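Local coordinates for protein isomaltose glucohydrolase (Kribbella flavida, PDB 5Z3E) that hydrolyses the alpha-1,6-glucosidic linkage at the non-reducing end of isomaltose, releasing beta-D-glucose and D-glucose during intracellular breakdown of a starch-derived cyclic tetrasaccharide, at residues A[314-319]-A[354-359]; A[60-65]-A[376-381]; A[300-305]-A[318-323]; A[39-44]-A[383-388]. The protein carries 1 engineered substitution. All coordinates share one frame; numbering follows the deposited sequence.

Contact 1 of 4, residues A[314-319]-A[354-359]; sequences GQWILL and PAQVPH. Engineered in segment 354-359: Ala355 (natural residue Glu).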
loop_
_atom_site.group_PDB
_atom_site.type_symbol
_atom_site.label_atom_id
_atom_site.label_comp_id
_atom_site.label_asym_id
_atom_site.label_seq_id
_atom_site.Cartn_x
_atom_site.Cartn_y
_atom_site.Cartn_z
ATOM N N GLY A 314 15.512 4.217 -8.629
ATOM C CA GLY A 314 15.700 2.834 -8.996
ATOM C C GLY A 314 14.413 2.064 -9.186
ATOM O O GLY A 314 13.336 2.643 -9.295
ATOM N N GLN A 315 14.547 0.753 -9.268
ATOM C CA GLN A 315 13.467 -0.169 -9.600
ATOM C C GLN A 315 12.950 -0.808 -8.324
ATOM O O GLN A 315 13.726 -1.411 -7.581
ATOM C CB GLN A 315 14.001 -1.248 -10.547
ATOM C CG GLN A 315 14.482 -0.692 -11.869
ATOM C CD GLN A 315 15.418 -1.664 -12.569
ATOM O OE1 GLN A 315 16.498 -1.935 -12.042
ATOM N NE2 GLN A 315 15.039 -2.170 -13.733
ATOM N N TRP A 316 11.645 -0.663 -8.073
ATOM C CA TRP A 316 11.066 -1.039 -6.786
ATOM C C TRP A 316 10.404 -2.399 -6.841
ATOM O O TRP A 316 9.471 -2.650 -7.623
ATOM C CB TRP A 316 10.058 0.028 -6.356
ATOM C CG TRP A 316 10.751 1.252 -5.810
ATOM C CD1 TRP A 316 11.572 2.135 -6.457
ATOM C CD2 TRP A 316 10.699 1.688 -4.449
ATOM N NE1 TRP A 316 12.037 3.079 -5.572
ATOM C CE2 TRP A 316 11.510 2.826 -4.340
ATOM C CE3 TRP A 316 10.016 1.227 -3.322
ATOM C CZ2 TRP A 316 11.649 3.515 -3.150
ATOM C CZ3 TRP A 316 10.167 1.901 -2.143
ATOM C CH2 TRP A 316 10.970 3.045 -2.062
ATOM N N ILE A 317 10.832 -3.290 -5.942
ATOM C CA ILE A 317 10.297 -4.633 -5.853
ATOM C C ILE A 317 8.776 -4.596 -5.682
ATOM O O ILE A 317 8.042 -5.342 -6.338
ATOM C CB ILE A 317 10.977 -5.443 -4.738
ATOM C CG1 ILE A 317 12.368 -5.962 -5.169
ATOM C CG2 ILE A 317 10.123 -6.615 -4.309
ATOM C CD1 ILE A 317 13.394 -4.922 -5.494
ATOM N N LEU A 318 8.286 -3.735 -4.775
ATOM C CA LEU A 318 6.861 -3.735 -4.468
ATOM C C LEU A 318 6.038 -3.313 -5.677
ATOM O O LEU A 318 4.897 -3.737 -5.817
ATOM C CB LEU A 318 6.591 -2.879 -3.217
ATOM C CG LEU A 318 6.763 -1.378 -3.344
ATOM C CD1 LEU A 318 5.469 -0.720 -3.803
ATOM C CD2 LEU A 318 7.217 -0.767 -2.043
ATOM N N LEU A 319 6.597 -2.454 -6.533
ATOM C CA LEU A 319 5.894 -1.991 -7.711
ATOM C C LEU A 319 5.917 -3.042 -8.825
ATOM O O LEU A 319 4.922 -3.187 -9.538
ATOM C CB LEU A 319 6.418 -0.660 -8.202
ATOM C CG LEU A 319 6.181 0.527 -7.267
ATOM C CD1 LEU A 319 6.763 1.779 -7.868
ATOM C CD2 LEU A 319 4.684 0.704 -6.967
ATOM N N PRO A 354 15.313 -6.013 -1.070
ATOM C CA PRO A 354 15.464 -4.581 -0.828
ATOM C C PRO A 354 14.194 -3.825 -1.208
ATOM O O PRO A 354 13.317 -4.350 -1.912
ATOM C CB PRO A 354 16.594 -4.172 -1.756
ATOM C CG PRO A 354 16.471 -5.114 -2.838
ATOM C CD PRO A 354 16.021 -6.438 -2.283
ATOM N N ALA A 355 14.142 -2.557 -0.801
ATOM C CA ALA A 355 13.090 -1.680 -1.309
ATOM C C ALA A 355 13.194 -1.514 -2.831
ATOM O O ALA A 355 12.209 -1.542 -3.556
ATOM C CB ALA A 355 13.155 -0.332 -0.638
ATOM N N GLN A 356 14.428 -1.302 -3.308
ATOM C CA GLN A 356 14.683 -1.012 -4.704
ATOM C C GLN A 356 16.083 -1.456 -5.055
ATOM O O GLN A 356 16.899 -1.663 -4.149
ATOM C CB GLN A 356 14.519 0.462 -5.007
ATOM C CG GLN A 356 15.498 1.372 -4.254
ATOM C CD GLN A 356 15.423 2.801 -4.722
ATOM O OE1 GLN A 356 15.675 3.106 -5.902
ATOM N NE2 GLN A 356 15.038 3.705 -3.825
ATOM N N VAL A 357 16.334 -1.570 -6.345
ATOM C CA VAL A 357 17.671 -1.898 -6.878
ATOM C C VAL A 357 18.033 -0.902 -7.942
ATOM O O VAL A 357 17.178 -0.326 -8.601
ATOM C CB VAL A 357 17.717 -3.325 -7.424
ATOM C CG1 VAL A 357 17.561 -4.338 -6.291
ATOM C CG2 VAL A 357 16.748 -3.567 -8.540
ATOM N N PRO A 358 19.343 -0.730 -8.181
ATOM C CA PRO A 358 19.814 0.311 -9.107
ATOM C C PRO A 358 20.200 -0.191 -10.484
ATOM O O PRO A 358 21.016 0.456 -11.141
ATOM C CB PRO A 358 21.013 0.837 -8.365
ATOM C CG PRO A 358 21.643 -0.380 -7.748
ATOM C CD PRO A 358 20.420 -1.190 -7.280
ATOM N N HIS A 359 19.687 -1.349 -10.940
ATOM C CA HIS A 359 20.090 -1.868 -12.256
ATOM C C HIS A 359 19.799 -0.857 -13.348
ATOM O O HIS A 359 20.589 -0.705 -14.276
ATOM C CB HIS A 359 19.423 -3.195 -12.618
ATOM C CG HIS A 359 19.549 -4.271 -11.606
ATOM N ND1 HIS A 359 20.732 -4.574 -11.025
ATOM C CD2 HIS A 359 18.645 -5.110 -11.040
ATOM C CE1 HIS A 359 20.551 -5.561 -10.144
ATOM N NE2 HIS A 359 19.277 -5.887 -10.160
HETATM O O HOH W 1 13.515 5.577 -5.990
HETATM O O HOH W 2 9.852 -2.606 -2.788
#

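Contact 2 of 4, residues A[60-65]-A[376-381]; sequences PAAPTF and TVATPL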
loop_
_atom_site.group_PDB
_atom_site.type_symbol
_atom_site.label_atom_id
_atom_site.label_comp_id
_atom_site.label_asym_id
_atom_site.label_seq_id
_atom_site.Cartn_x
_atom_site.Cartn_y
_atom_site.Cartn_z
ATOM N N PRO A 60 7.329 -3.588 11.451
ATOM C CA PRO A 60 8.204 -2.464 11.106
ATOM C C PRO A 60 8.331 -2.368 9.596
ATOM O O PRO A 60 8.195 -3.339 8.884
ATOM C CB PRO A 60 9.526 -2.871 11.732
ATOM C CG PRO A 60 9.522 -4.375 11.642
ATOM C CD PRO A 60 8.088 -4.759 11.950
ATOM N N ALA A 61 8.651 -1.188 9.109
ATOM C CA ALA A 61 8.883 -1.051 7.675
ATOM C C ALA A 61 10.220 -1.661 7.277
ATOM O O ALA A 61 10.315 -2.342 6.230
ATOM C CB ALA A 61 8.840 0.413 7.260
ATOM N N ALA A 62 11.240 -1.350 8.043
ATOM C CA ALA A 62 12.615 -1.634 7.609
ATOM C C ALA A 62 13.481 -1.622 8.857
ATOM O O ALA A 62 14.021 -0.576 9.241
ATOM C CB ALA A 62 13.080 -0.575 6.644
ATOM N N PRO A 63 13.619 -2.773 9.495
ATOM C CA PRO A 63 14.296 -2.872 10.790
ATOM C C PRO A 63 15.761 -2.487 10.818
ATOM O O PRO A 63 16.246 -2.158 11.900
ATOM C CB PRO A 63 14.054 -4.327 11.161
ATOM C CG PRO A 63 13.696 -5.054 9.875
ATOM C CD PRO A 63 13.052 -4.059 9.048
ATOM N N THR A 64 16.432 -2.503 9.688
ATOM C CA THR A 64 17.849 -2.152 9.678
ATOM C C THR A 64 18.170 -0.909 8.895
ATOM O O THR A 64 19.353 -0.588 8.700
ATOM C CB THR A 64 18.729 -3.283 9.141
ATOM O OG1 THR A 64 18.362 -3.520 7.778
ATOM C CG2 THR A 64 18.509 -4.528 9.946
ATOM N N PHE A 65 17.158 -0.157 8.511
ATOM C CA PHE A 65 17.379 1.082 7.774
ATOM C C PHE A 65 17.278 2.198 8.786
ATOM O O PHE A 65 16.234 2.424 9.364
ATOM C CB PHE A 65 16.354 1.252 6.657
ATOM C CG PHE A 65 16.633 2.410 5.753
ATOM C CD1 PHE A 65 17.746 2.398 4.924
ATOM C CD2 PHE A 65 15.794 3.506 5.698
ATOM C CE1 PHE A 65 18.007 3.450 4.103
ATOM C CE2 PHE A 65 16.034 4.551 4.838
ATOM C CZ PHE A 65 17.174 4.529 4.043
ATOM N N THR A 376 22.886 2.422 2.806
ATOM C CA THR A 376 22.396 1.628 1.701
ATOM C C THR A 376 20.889 1.388 1.793
ATOM O O THR A 376 20.288 1.449 2.868
ATOM C CB THR A 376 23.136 0.313 1.610
ATOM O OG1 THR A 376 23.097 -0.355 2.880
ATOM C CG2 THR A 376 24.585 0.617 1.333
ATOM N N VAL A 377 20.280 1.102 0.648
ATOM C CA VAL A 377 18.842 0.944 0.549
ATOM C C VAL A 377 18.310 -0.072 1.549
ATOM O O VAL A 377 18.881 -1.141 1.756
ATOM C CB VAL A 377 18.540 0.482 -0.909
ATOM C CG1 VAL A 377 17.150 -0.070 -1.015
ATOM C CG2 VAL A 377 18.710 1.690 -1.841
ATOM N N ALA A 378 17.158 0.249 2.122
ATOM C CA ALA A 378 16.505 -0.625 3.095
ATOM C C ALA A 378 16.384 -2.057 2.610
ATOM O O ALA A 378 15.751 -2.328 1.577
ATOM C CB ALA A 378 15.118 -0.098 3.428
ATOM N N THR A 379 16.965 -2.961 3.379
ATOM C CA THR A 379 16.945 -4.379 3.088
ATOM C C THR A 379 17.037 -5.154 4.396
ATOM O O THR A 379 18.006 -4.967 5.118
ATOM C CB THR A 379 18.103 -4.777 2.198
ATOM O OG1 THR A 379 18.266 -3.930 1.068
ATOM C CG2 THR A 379 18.024 -6.220 1.790
ATOM N N PRO A 380 16.088 -6.025 4.708
ATOM C CA PRO A 380 14.825 -6.248 3.990
ATOM C C PRO A 380 13.852 -5.090 4.187
ATOM O O PRO A 380 13.811 -4.468 5.248
ATOM C CB PRO A 380 14.256 -7.491 4.682
ATOM C CG PRO A 380 14.776 -7.394 6.109
ATOM C CD PRO A 380 16.145 -6.793 5.979
ATOM N N LEU A 381 13.063 -4.820 3.159
ATOM C CA LEU A 381 11.872 -3.999 3.319
ATOM C C LEU A 381 10.706 -4.975 3.493
ATOM O O LEU A 381 10.443 -5.786 2.618
ATOM C CB LEU A 381 11.641 -3.132 2.079
ATOM C CG LEU A 381 10.488 -2.149 2.265
ATOM C CD1 LEU A 381 10.881 -0.996 3.162
ATOM C CD2 LEU A 381 9.953 -1.639 0.934
HETATM O O HOH W 3 15.585 -3.106 6.981
HETATM O O HOH W 4 18.623 -1.739 5.571
HETATM O O HOH W 5 19.704 -5.860 7.101
#

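Contact 3 of 4, residues A[300-305]-A[318-323]; sequences GGVHRF and LLSALL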
loop_
_atom_site.group_PDB
_atom_site.type_symbol
_atom_site.label_atom_id
_atom_site.label_comp_id
_atom_site.label_asym_id
_atom_site.label_seq_id
_atom_site.Cartn_x
_atom_site.Cartn_y
_atom_site.Cartn_z
ATOM N N GLY A 300 11.379 -5.573 -16.225
ATOM C CA GLY A 300 10.658 -6.176 -15.126
ATOM C C GLY A 300 10.701 -5.403 -13.834
ATOM O O GLY A 300 9.933 -5.718 -12.929
ATOM N N GLY A 301 11.599 -4.432 -13.736
ATOM C CA GLY A 301 11.752 -3.597 -12.554
ATOM C C GLY A 301 11.054 -2.262 -12.728
ATOM O O GLY A 301 11.385 -1.504 -13.648
ATOM N N VAL A 302 10.065 -1.961 -11.876
ATOM C CA VAL A 302 9.208 -0.822 -12.087
ATOM C C VAL A 302 9.659 0.394 -11.262
ATOM O O VAL A 302 9.799 0.322 -10.026
ATOM C CB VAL A 302 7.733 -1.184 -11.774
ATOM C CG1 VAL A 302 6.827 0.016 -11.923
ATOM C CG2 VAL A 302 7.250 -2.315 -12.657
ATOM N N HIS A 303 9.857 1.519 -11.941
ATOM C CA HIS A 303 10.171 2.787 -11.317
ATOM C C HIS A 303 8.915 3.439 -10.723
ATOM O O HIS A 303 7.786 3.161 -11.138
ATOM C CB HIS A 303 10.757 3.744 -12.365
ATOM C CG HIS A 303 12.101 3.333 -12.894
ATOM N ND1 HIS A 303 13.221 3.359 -12.105
ATOM C CD2 HIS A 303 12.500 2.967 -14.125
ATOM C CE1 HIS A 303 14.267 2.998 -12.818
ATOM N NE2 HIS A 303 13.877 2.769 -14.055
ATOM N N ARG A 304 9.127 4.348 -9.787
ATOM C CA ARG A 304 8.009 5.034 -9.141
ATOM C C ARG A 304 7.393 6.103 -10.031
ATOM O O ARG A 304 6.180 6.157 -10.219
ATOM C CB ARG A 304 8.424 5.626 -7.795
ATOM C CG ARG A 304 9.024 4.613 -6.836
ATOM C CD ARG A 304 9.092 5.066 -5.410
ATOM N NE ARG A 304 9.949 6.250 -5.283
ATOM C CZ ARG A 304 10.101 6.943 -4.155
ATOM N NH1 ARG A 304 9.484 6.555 -3.047
ATOM N NH2 ARG A 304 10.838 8.025 -4.139
ATOM N N PHE A 305 8.223 7.018 -10.556
ATOM C CA PHE A 305 7.740 8.136 -11.348
ATOM C C PHE A 305 8.971 8.752 -12.045
ATOM O O PHE A 305 10.077 8.598 -11.578
ATOM C CB PHE A 305 6.990 9.227 -10.458
ATOM C CG PHE A 305 7.742 9.682 -9.220
ATOM C CD1 PHE A 305 7.603 9.013 -8.046
ATOM C CD2 PHE A 305 8.531 10.875 -9.218
ATOM C CE1 PHE A 305 8.285 9.392 -6.933
ATOM C CE2 PHE A 305 9.199 11.223 -8.040
ATOM C CZ PHE A 305 9.117 10.507 -6.928
ATOM N N LEU A 318 8.286 -3.735 -4.775
ATOM C CA LEU A 318 6.861 -3.735 -4.468
ATOM C C LEU A 318 6.038 -3.313 -5.677
ATOM O O LEU A 318 4.897 -3.737 -5.817
ATOM C CB LEU A 318 6.591 -2.879 -3.217
ATOM C CG LEU A 318 6.763 -1.378 -3.344
ATOM C CD1 LEU A 318 5.469 -0.720 -3.803
ATOM C CD2 LEU A 318 7.217 -0.767 -2.043
ATOM N N LEU A 319 6.597 -2.454 -6.533
ATOM C CA LEU A 319 5.894 -1.991 -7.711
ATOM C C LEU A 319 5.917 -3.042 -8.825
ATOM O O LEU A 319 4.922 -3.187 -9.538
ATOM C CB LEU A 319 6.418 -0.660 -8.202
ATOM C CG LEU A 319 6.181 0.527 -7.267
ATOM C CD1 LEU A 319 6.763 1.779 -7.868
ATOM C CD2 LEU A 319 4.684 0.704 -6.967
ATOM N N SER A 320 7.024 -3.769 -8.973
ATOM C CA SER A 320 7.016 -4.920 -9.877
ATOM C C SER A 320 6.012 -5.969 -9.429
ATOM O O SER A 320 5.322 -6.565 -10.247
ATOM C CB SER A 320 8.417 -5.495 -9.971
ATOM O OG SER A 320 9.274 -4.588 -10.614
ATOM N N ALA A 321 5.900 -6.169 -8.117
ATOM C CA ALA A 321 4.942 -7.126 -7.599
ATOM C C ALA A 321 3.523 -6.650 -7.854
ATOM O O ALA A 321 2.649 -7.435 -8.213
ATOM C CB ALA A 321 5.155 -7.329 -6.112
ATOM N N LEU A 322 3.264 -5.363 -7.623
ATOM C CA LEU A 322 1.947 -4.793 -7.863
ATOM C C LEU A 322 1.527 -4.931 -9.325
ATOM O O LEU A 322 0.383 -5.287 -9.633
ATOM C CB LEU A 322 1.977 -3.323 -7.436
ATOM C CG LEU A 322 0.701 -2.553 -7.624
ATOM C CD1 LEU A 322 -0.436 -3.115 -6.794
ATOM C CD2 LEU A 322 0.965 -1.093 -7.281
ATOM N N LEU A 323 2.448 -4.620 -10.241
ATOM C CA LEU A 323 2.141 -4.775 -11.656
ATOM C C LEU A 323 1.905 -6.249 -11.976
ATOM O O LEU A 323 0.946 -6.586 -12.680
ATOM C CB LEU A 323 3.227 -4.153 -12.535
ATOM C CG LEU A 323 2.940 -4.198 -14.032
ATOM C CD1 LEU A 323 1.619 -3.538 -14.414
ATOM C CD2 LEU A 323 4.088 -3.547 -14.797
#

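Contact 4 of 4, residues A[39-44]-A[383-388]; sequences HELARH and WSHGMY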
loop_
_atom_site.group_PDB
_atom_site.type_symbol
_atom_site.label_atom_id
_atom_site.label_comp_id
_atom_site.label_asym_id
_atom_site.label_seq_id
_atom_site.Cartn_x
_atom_site.Cartn_y
_atom_site.Cartn_z
ATOM N N HIS A 39 9.578 -21.102 -3.881
ATOM C CA HIS A 39 9.036 -21.612 -2.630
ATOM C C HIS A 39 9.921 -21.207 -1.477
ATOM O O HIS A 39 9.425 -20.793 -0.413
ATOM C CB HIS A 39 8.943 -23.122 -2.685
ATOM C CG HIS A 39 7.824 -23.633 -3.529
ATOM N ND1 HIS A 39 7.833 -24.902 -4.041
ATOM C CD2 HIS A 39 6.657 -23.096 -3.905
ATOM C CE1 HIS A 39 6.711 -25.120 -4.713
ATOM N NE2 HIS A 39 5.985 -24.032 -4.662
ATOM N N GLU A 40 11.231 -21.304 -1.632
ATOM C CA GLU A 40 12.138 -20.912 -0.572
ATOM C C GLU A 40 12.036 -19.419 -0.244
ATOM O O GLU A 40 12.025 -19.043 0.926
ATOM C CB GLU A 40 13.578 -21.293 -0.938
ATOM C CG GLU A 40 14.584 -20.729 0.021
ATOM C CD GLU A 40 14.423 -21.090 1.481
ATOM O OE1 GLU A 40 13.676 -22.062 1.832
ATOM O OE2 GLU A 40 15.121 -20.405 2.311
ATOM N N LEU A 41 11.927 -18.586 -1.270
ATOM C CA LEU A 41 11.780 -17.156 -1.024
ATOM C C LEU A 41 10.442 -16.853 -0.344
ATOM O O LEU A 41 10.359 -15.932 0.453
ATOM C CB LEU A 41 11.906 -16.397 -2.337
ATOM C CG LEU A 41 11.825 -14.878 -2.295
ATOM C CD1 LEU A 41 12.768 -14.266 -1.256
ATOM C CD2 LEU A 41 12.127 -14.307 -3.666
ATOM N N ALA A 42 9.406 -17.628 -0.626
ATOM C CA ALA A 42 8.136 -17.451 0.083
ATOM C C ALA A 42 8.293 -17.816 1.553
ATOM O O ALA A 42 7.836 -17.081 2.434
ATOM C CB ALA A 42 7.030 -18.254 -0.577
ATOM N N ARG A 43 8.908 -18.960 1.843
ATOM C CA ARG A 43 9.120 -19.373 3.226
ATOM C C ARG A 43 9.944 -18.328 3.951
ATOM O O ARG A 43 9.623 -17.925 5.067
ATOM C CB ARG A 43 9.835 -20.760 3.240
ATOM C CG ARG A 43 9.986 -21.305 4.573
ATOM C CD ARG A 43 11.201 -22.243 4.655
ATOM N NE ARG A 43 12.474 -21.539 4.408
ATOM C CZ ARG A 43 13.019 -20.610 5.213
ATOM N NH1 ARG A 43 12.490 -20.302 6.380
ATOM N NH2 ARG A 43 14.141 -20.012 4.844
ATOM N N HIS A 44 11.033 -17.868 3.331
ATOM C CA HIS A 44 11.866 -16.859 3.939
ATOM C C HIS A 44 11.104 -15.559 4.153
ATOM O O HIS A 44 11.304 -14.890 5.165
ATOM C CB HIS A 44 13.121 -16.601 3.090
ATOM C CG HIS A 44 13.968 -15.493 3.600
ATOM N ND1 HIS A 44 14.723 -15.598 4.761
ATOM C CD2 HIS A 44 14.125 -14.220 3.168
ATOM C CE1 HIS A 44 15.315 -14.446 4.996
ATOM N NE2 HIS A 44 14.981 -13.597 4.046
ATOM N N TRP A 383 7.546 -4.687 3.314
ATOM C CA TRP A 383 6.551 -4.537 2.261
ATOM C C TRP A 383 6.983 -5.276 0.982
ATOM O O TRP A 383 6.166 -5.875 0.295
ATOM C CB TRP A 383 6.296 -3.047 2.039
ATOM C CG TRP A 383 5.160 -2.683 1.111
ATOM C CD1 TRP A 383 4.247 -3.506 0.536
ATOM C CD2 TRP A 383 4.863 -1.355 0.651
ATOM N NE1 TRP A 383 3.402 -2.771 -0.271
ATOM C CE2 TRP A 383 3.760 -1.444 -0.217
ATOM C CE3 TRP A 383 5.444 -0.098 0.861
ATOM C CZ2 TRP A 383 3.247 -0.348 -0.886
ATOM C CZ3 TRP A 383 4.933 0.991 0.167
ATOM C CH2 TRP A 383 3.863 0.851 -0.700
ATOM N N SER A 384 8.279 -5.279 0.668
ATOM C CA SER A 384 8.744 -6.073 -0.477
ATOM C C SER A 384 8.371 -7.543 -0.319
ATOM O O SER A 384 7.889 -8.174 -1.260
ATOM C CB SER A 384 10.255 -5.963 -0.651
ATOM O OG SER A 384 10.626 -4.685 -1.079
ATOM N N HIS A 385 8.637 -8.084 0.863
ATOM C CA HIS A 385 8.287 -9.453 1.163
ATOM C C HIS A 385 6.790 -9.711 1.170
ATOM O O HIS A 385 6.326 -10.745 0.697
ATOM C CB HIS A 385 8.948 -9.885 2.475
ATOM C CG HIS A 385 10.437 -10.039 2.350
ATOM N ND1 HIS A 385 11.000 -11.167 1.781
ATOM C CD2 HIS A 385 11.468 -9.212 2.640
ATOM C CE1 HIS A 385 12.303 -11.020 1.747
ATOM N NE2 HIS A 385 12.635 -9.841 2.260
ATOM N N GLY A 386 6.026 -8.760 1.723
ATOM C CA GLY A 386 4.586 -8.915 1.693
ATOM C C GLY A 386 4.037 -8.980 0.288
ATOM O O GLY A 386 3.173 -9.806 -0.011
ATOM N N MET A 387 4.524 -8.097 -0.572
ATOM C CA MET A 387 4.071 -8.085 -1.952
ATOM C C MET A 387 4.500 -9.332 -2.716
ATOM O O MET A 387 3.760 -9.842 -3.559
ATOM C CB MET A 387 4.563 -6.849 -2.700
ATOM C CG MET A 387 4.093 -5.558 -2.209
ATOM S SD MET A 387 2.246 -5.378 -2.207
ATOM C CE MET A 387 1.924 -5.310 -3.917
ATOM N N TYR A 388 5.705 -9.829 -2.431
ATOM C CA TYR A 388 6.140 -11.092 -3.020
ATOM C C TYR A 388 5.158 -12.211 -2.660
ATOM O O TYR A 388 4.734 -12.992 -3.532
ATOM C CB TYR A 388 7.551 -11.450 -2.542
ATOM C CG TYR A 388 7.982 -12.783 -3.094
ATOM C CD1 TYR A 388 8.482 -12.883 -4.369
ATOM C CD2 TYR A 388 7.821 -13.947 -2.348
ATOM C CE1 TYR A 388 8.819 -14.117 -4.895
ATOM C CE2 TYR A 388 8.132 -15.170 -2.861
ATOM C CZ TYR A 388 8.661 -15.269 -4.112
ATOM O OH TYR A 388 8.972 -16.494 -4.671
#

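Contact 1 of 4, residues A[314-319]-A[354-359]
Gln315 and Val357 hold each other by two backbone bonds: Gln315 N donates to Val357 O at 2.9 Å, nearly straight at 175°, and Val357 N answers to Gln315 O, also at 2.9 Å. Ile317 N gives a longer bond to Ala355 O (3.3 Å), and this oxygen also takes a proton from a water that accepts from Leu318 N. Gln356 OE1 bonds only weakly to Gly314 N, while a second water accepts from Trp316 NE1 and, weakly, from Gln356 NE2. Gln356 CB lies over one face of the Trp316 indole, 3.7 Å from the centroid of the five-membered ring in a CH-pi contact, and CG, between the backbone N and the carbonyl carbon (chi1 62°), carries the amide toward Gly314. Ala355 O shares that face. On the other side, Gln315 OE1 lies 3.2 Å from His359 CB and accepts from His360 N. Ile317 CD1 packs on Pro354 CG and Val357 CG1. This is a two-stranded antiparallel ladder whose strand 315-316 leads into helix 317-329; just before strand 356-357 sits Ala355, engineered in place of the glutamate inferred to be the proton acceptor of this family 15 active site.

Contact 2 of 4, residues A[60-65]-A[376-381]
Ala62 and Phe65 come closest to Leu381 and Ala378, with CA-CA distances of 5.0 Å from Ala62 to Leu381 and 5.1 Å from Phe65 to Ala378, so the two irregular segments run in opposite directions. Both are connecting loops of the (alpha/alpha)6 barrel of family 15, beside the active site. A type I turn from Ala62 to Phe65, closed by Phe65 N to Ala62 O, faces a chain bent by the cis peptide before Pro380. Ordered waters bridge the two. One accepts from Thr64 N and donates to Pro380 O; another accepts from Thr379 N and pairs with Thr64 OG1; a third donates to Thr379 O and also meets Thr64 OG1. Inward of this wet side, Ala378 CB nestles 3.7 Å from Phe65 CB and 3.8 Å from Ala62 CB. Leu381 sets off away from the loop, but with CG anti to the backbone N (chi1 -174°) its CD1 returns to within 3.4 Å of Ala61 O and also touches Ala62 CB. At the far end the Phe65 ring presents its edge to a carbonyl: Thr376 O lies near the ring plane, 3.3 Å from Phe65 CE1.

Contact 3 of 4, residues A[300-305]-A[318-323]
The flat carbonyl group of Gly300 meets Ser320 within its own plane: Ser320 OG approaches on a lone pair and donates its proton to Gly300 O at 2.7 Å. The next peptide is engaged through its N-H, Val302 N donating to the same Ser320 OG at 3.0 Å with an angle of 139°. The other flat groups of 300-305 find their partners outside this helix. The His303 ring meets that of His360 and bonds to it through NE2, the Phe305 ring lies against Trp197, and the guanidinium of Arg304 forms a salt bridge through NE with Asp308. What Arg304 brings to the helix is its aliphatic root, CG resting 3.8 Å from Leu319 CD1; that methyl also touches Arg304 CA and lies 3.7 Å from His303 O.

Val302 points its side chain at the helix and lays two methyls along it. CG1, anti to the backbone N (chi1 177°), lies 3.8 Å from Leu319 CB, the two side chains crossing at about a right angle. CG2 lies between Ser320 OG and Leu323 CD2, 4.0 Å from the latter. In this way strand 301-302 is seated on one side of helix 317-329, the touching residues all buried, with the Arg304 side chain about 7 Å from that of Glu198, the inferred proton donor. Chemically, the Ser320 hydroxyl donates its proton to Gly300 O and accepts a hydrogen bond from Val302 N, so a buried polar group is satisfied both ways.

Contact 4 of 4, residues A[39-44]-A[383-388]
Leu41 reaches from helix 39-44 toward Tyr388, and its atoms climb over the phenol ring in order. CB begins beside the hydroxyl, 3.8 Å from Tyr388 OH. CG, anti to the backbone N (chi1 -178°), comes next, lying 3.7 Å from Tyr388 CZ. There the chain branches: CD2 moves over the ring face, 3.8 Å from its centroid and 24° off the normal, a CH-pi contact, while CD1 goes to the edge of the His385 imidazole, near its plane and 4.4 Å from His385 CE1. The two segments belong to the first and last helices of the modelled chain, 32-52 and 382-394, so this packing brings the ends of the (alpha/alpha)6 barrel together; the axes of the two short segments approach to 9.9 Å, with 130° between their N-to-C directions. Tyr388 slides in beside the first helix, and its CE2 sits 3.6 Å from Ala42 N, with Ala42 CB at the ring edge. Its hydroxyl bonds to Leu38 O, a turn before Ala42 in the first helix, which fixes the ring's far end. His385 is steadied in turn by a hydrogen bond between ND1 and Ser45 OG, and its CE1 stands 3.9 Å from His44 CD2, the two imidazoles meeting obliquely. Both nitrogens of His44 are engaged, NE2 with Asp352 and ND1 with a bound citrate, probably from the crystallisation liquor, which Arg43 NH2 also bonds.

Overall arrangement
From the N terminus, helix 32-52 opens contact 4, and the loop 60-65 opens contact 2 soon after; both wait some 300 residues for their partners. Segment 300-305 opens contact 3, which 318-323 soon closes on helix 317-329, whose start also belongs to contact 1; the two share Leu318 and Leu319. Contact 1 closes at 354-359, contact 2 at 376-381, and contact 4, outermost, at 383-388. Contacts 1 and 3 thus overlap along the chain and lie together inside contact 2, itself nested in contact 4. A probable bond from Ala355 N to Ala378 O joins contacts 1 and 2, and Leu318 packing on Trp383 joins helix 317-329 to the last helix.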